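Local coordinates for MTH396 protein (Methanothermobacter thermautotrophicus, PDB 1NXH) that is of unknown function but forms a largely helical homodimer with interchain disulfides and belongs to the EhaM family, at residues Leu95-Ile99 and Glu115-Leu120. Residues are numbered along the deposited sequence; the frame is centred on the assembly and turned at random.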
loop_
_atom_site.group_PDB
_atom_site.type_symbol
_atom_site.label_atom_id
_atom_site.label_comp_id
_atom_site.label_asym_id
_atom_site.label_seq_id
_atom_site.Cartn_x
_atom_site.Cartn_y
_atom_site.Cartn_z
ATOM N N LEU A 95 9.880 13.195 -1.054
ATOM C CA LEU A 95 9.246 12.566 -2.206
ATOM C C LEU A 95 7.768 12.277 -1.985
ATOM O O LEU A 95 6.922 12.526 -2.864
ATOM C CB LEU A 95 9.951 11.258 -2.549
ATOM C CG LEU A 95 9.363 10.544 -3.776
ATOM C CD1 LEU A 95 9.479 11.447 -5.018
ATOM C CD2 LEU A 95 10.092 9.220 -3.996
ATOM N N LYS A 96 7.455 11.739 -0.812
ATOM C CA LYS A 96 6.070 11.426 -0.504
ATOM C C LYS A 96 5.266 12.719 -0.438
ATOM O O LYS A 96 4.099 12.754 -0.837
ATOM C CB LYS A 96 5.995 10.648 0.813
ATOM C CG LYS A 96 6.482 9.201 0.674
ATOM C CD LYS A 96 7.146 8.672 1.946
ATOM C CE LYS A 96 6.139 8.463 3.081
ATOM N NZ LYS A 96 6.813 8.080 4.363
ATOM N N ASP A 97 5.905 13.787 0.034
ATOM C CA ASP A 97 5.234 15.072 0.140
ATOM C C ASP A 97 4.758 15.566 -1.214
ATOM O O ASP A 97 3.553 15.743 -1.446
ATOM C CB ASP A 97 6.161 16.118 0.749
ATOM C CG ASP A 97 6.413 15.879 2.215
ATOM O OD1 ASP A 97 5.504 15.349 2.884
ATOM O OD2 ASP A 97 7.507 16.232 2.705
ATOM N N GLU A 98 5.718 15.793 -2.103
ATOM C CA GLU A 98 5.429 16.280 -3.441
ATOM C C GLU A 98 4.449 15.439 -4.231
ATOM O O GLU A 98 3.599 16.002 -4.920
ATOM C CB GLU A 98 6.715 16.432 -4.235
ATOM C CG GLU A 98 7.769 15.438 -3.884
ATOM C CD GLU A 98 9.062 15.785 -4.551
ATOM O OE1 GLU A 98 9.371 16.995 -4.610
ATOM O OE2 GLU A 98 9.769 14.866 -5.015
ATOM N N ILE A 99 4.554 14.110 -4.159
ATOM C CA ILE A 99 3.610 13.272 -4.903
ATOM C C ILE A 99 2.232 13.458 -4.296
ATOM O O ILE A 99 1.242 13.613 -5.007
ATOM C CB ILE A 99 3.931 11.757 -4.836
ATOM C CG1 ILE A 99 5.396 11.489 -5.203
ATOM C CG2 ILE A 99 2.995 10.985 -5.800
ATOM C CD1 ILE A 99 5.736 11.779 -6.645
ATOM N N GLU A 115 4.977 9.271 -11.809
ATOM C CA GLU A 115 5.899 10.392 -11.655
ATOM C C GLU A 115 6.783 10.170 -10.425
ATOM O O GLU A 115 7.966 10.536 -10.418
ATOM C CB GLU A 115 5.114 11.701 -11.504
ATOM C CG GLU A 115 5.482 12.781 -12.514
ATOM C CD GLU A 115 6.945 13.190 -12.433
ATOM O OE1 GLU A 115 7.408 13.517 -11.317
ATOM O OE2 GLU A 115 7.631 13.193 -13.481
ATOM N N GLY A 116 6.206 9.567 -9.384
ATOM C CA GLY A 116 6.960 9.305 -8.164
ATOM C C GLY A 116 8.010 8.228 -8.400
ATOM O O GLY A 116 9.102 8.240 -7.800
ATOM N N ARG A 117 7.649 7.286 -9.272
ATOM C CA ARG A 117 8.523 6.195 -9.645
ATOM C C ARG A 117 9.720 6.884 -10.300
ATOM O O ARG A 117 10.880 6.604 -9.974
ATOM C CB ARG A 117 7.809 5.303 -10.649
ATOM C CG ARG A 117 8.454 3.965 -10.852
ATOM C CD ARG A 117 7.675 2.920 -10.122
ATOM N NE ARG A 117 6.283 2.943 -10.554
ATOM C CZ ARG A 117 5.324 2.142 -10.084
ATOM N NH1 ARG A 117 5.592 1.229 -9.147
ATOM N NH2 ARG A 117 4.083 2.259 -10.558
ATOM N N ARG A 118 9.417 7.807 -11.211
ATOM C CA ARG A 118 10.445 8.567 -11.918
ATOM C C ARG A 118 11.414 9.285 -10.972
ATOM O O ARG A 118 12.620 9.003 -10.976
ATOM C CB ARG A 118 9.803 9.591 -12.876
ATOM C CG ARG A 118 9.319 8.999 -14.213
ATOM C CD ARG A 118 9.171 10.054 -15.334
ATOM N NE ARG A 118 7.960 10.878 -15.226
ATOM C CZ ARG A 118 6.716 10.448 -15.455
ATOM N NH1 ARG A 118 6.490 9.188 -15.813
ATOM N NH2 ARG A 118 5.692 11.282 -15.313
ATOM N N ARG A 119 10.898 10.207 -10.159
ATOM C CA ARG A 119 11.775 10.933 -9.258
ATOM C C ARG A 119 12.522 9.986 -8.328
ATOM O O ARG A 119 13.600 10.313 -7.847
ATOM C CB ARG A 119 10.998 11.977 -8.460
ATOM C CG ARG A 119 11.849 13.231 -8.185
ATOM C CD ARG A 119 11.021 14.370 -7.611
ATOM N NE ARG A 119 9.710 14.442 -8.259
ATOM C CZ ARG A 119 8.810 15.405 -8.057
ATOM N NH1 ARG A 119 9.072 16.402 -7.220
ATOM N NH2 ARG A 119 7.639 15.368 -8.690
ATOM N N LEU A 120 11.954 8.809 -8.087
ATOM C CA LEU A 120 12.600 7.818 -7.235
ATOM C C LEU A 120 13.854 7.328 -7.924
ATOM O O LEU A 120 14.958 7.451 -7.389
ATOM C CB LEU A 120 11.687 6.616 -6.994
ATOM C CG LEU A 120 12.409 5.479 -6.249
ATOM C CD1 LEU A 120 12.818 5.980 -4.888
ATOM C CD2 LEU A 120 11.522 4.248 -6.106
#
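A helical hairpin closes the chain: helices 89-104 and 109-124 pair roughly antiparallel, and Leu95, Glu98 and Ile99 of the first meet Gly116, Arg119 and Leu120 of the second. The axes of segments 95-99 and 115-120 are 10.3 Å apart at an angle of 149°, and Gly116 gives the nearest backbone approach, its CA 6.1 Å from the CA of Ile99. These two residues lie side by side, though the exact place of Ile99 CD1 is doubtful. Leu95 holds CG anti to its own N (chi1 -179°), which, with chi2 near 60°, carries the branched end over to the second helix: CD1 lies 3.8 Å from Arg119 CB, and CD2 is 4.3 Å from Leu120 CB. Ile99 also packs on Leu71 of helix 63-74, and Leu120 on Leu80 of helix 77-83.

Glu98 and Arg119, both partly exposed, reach for each other from the two helices and form a salt bridge, OE1 to NH1; its exact geometry is doubtful, because NH1 is crowded in the model. Arg119 thus links two acids, and replacing it with a leucine would probably leave the Glu98 carboxylate without its mate across the hairpin and Glu115 OE1 without its donor. Glu115 in turn takes Arg118 NE on OE2 at 2.9 Å, from above the carboxylate plane, while Arg119 NH2 reaches Glu115 OE1 at 3.2 Å, nearly along the C-O axis.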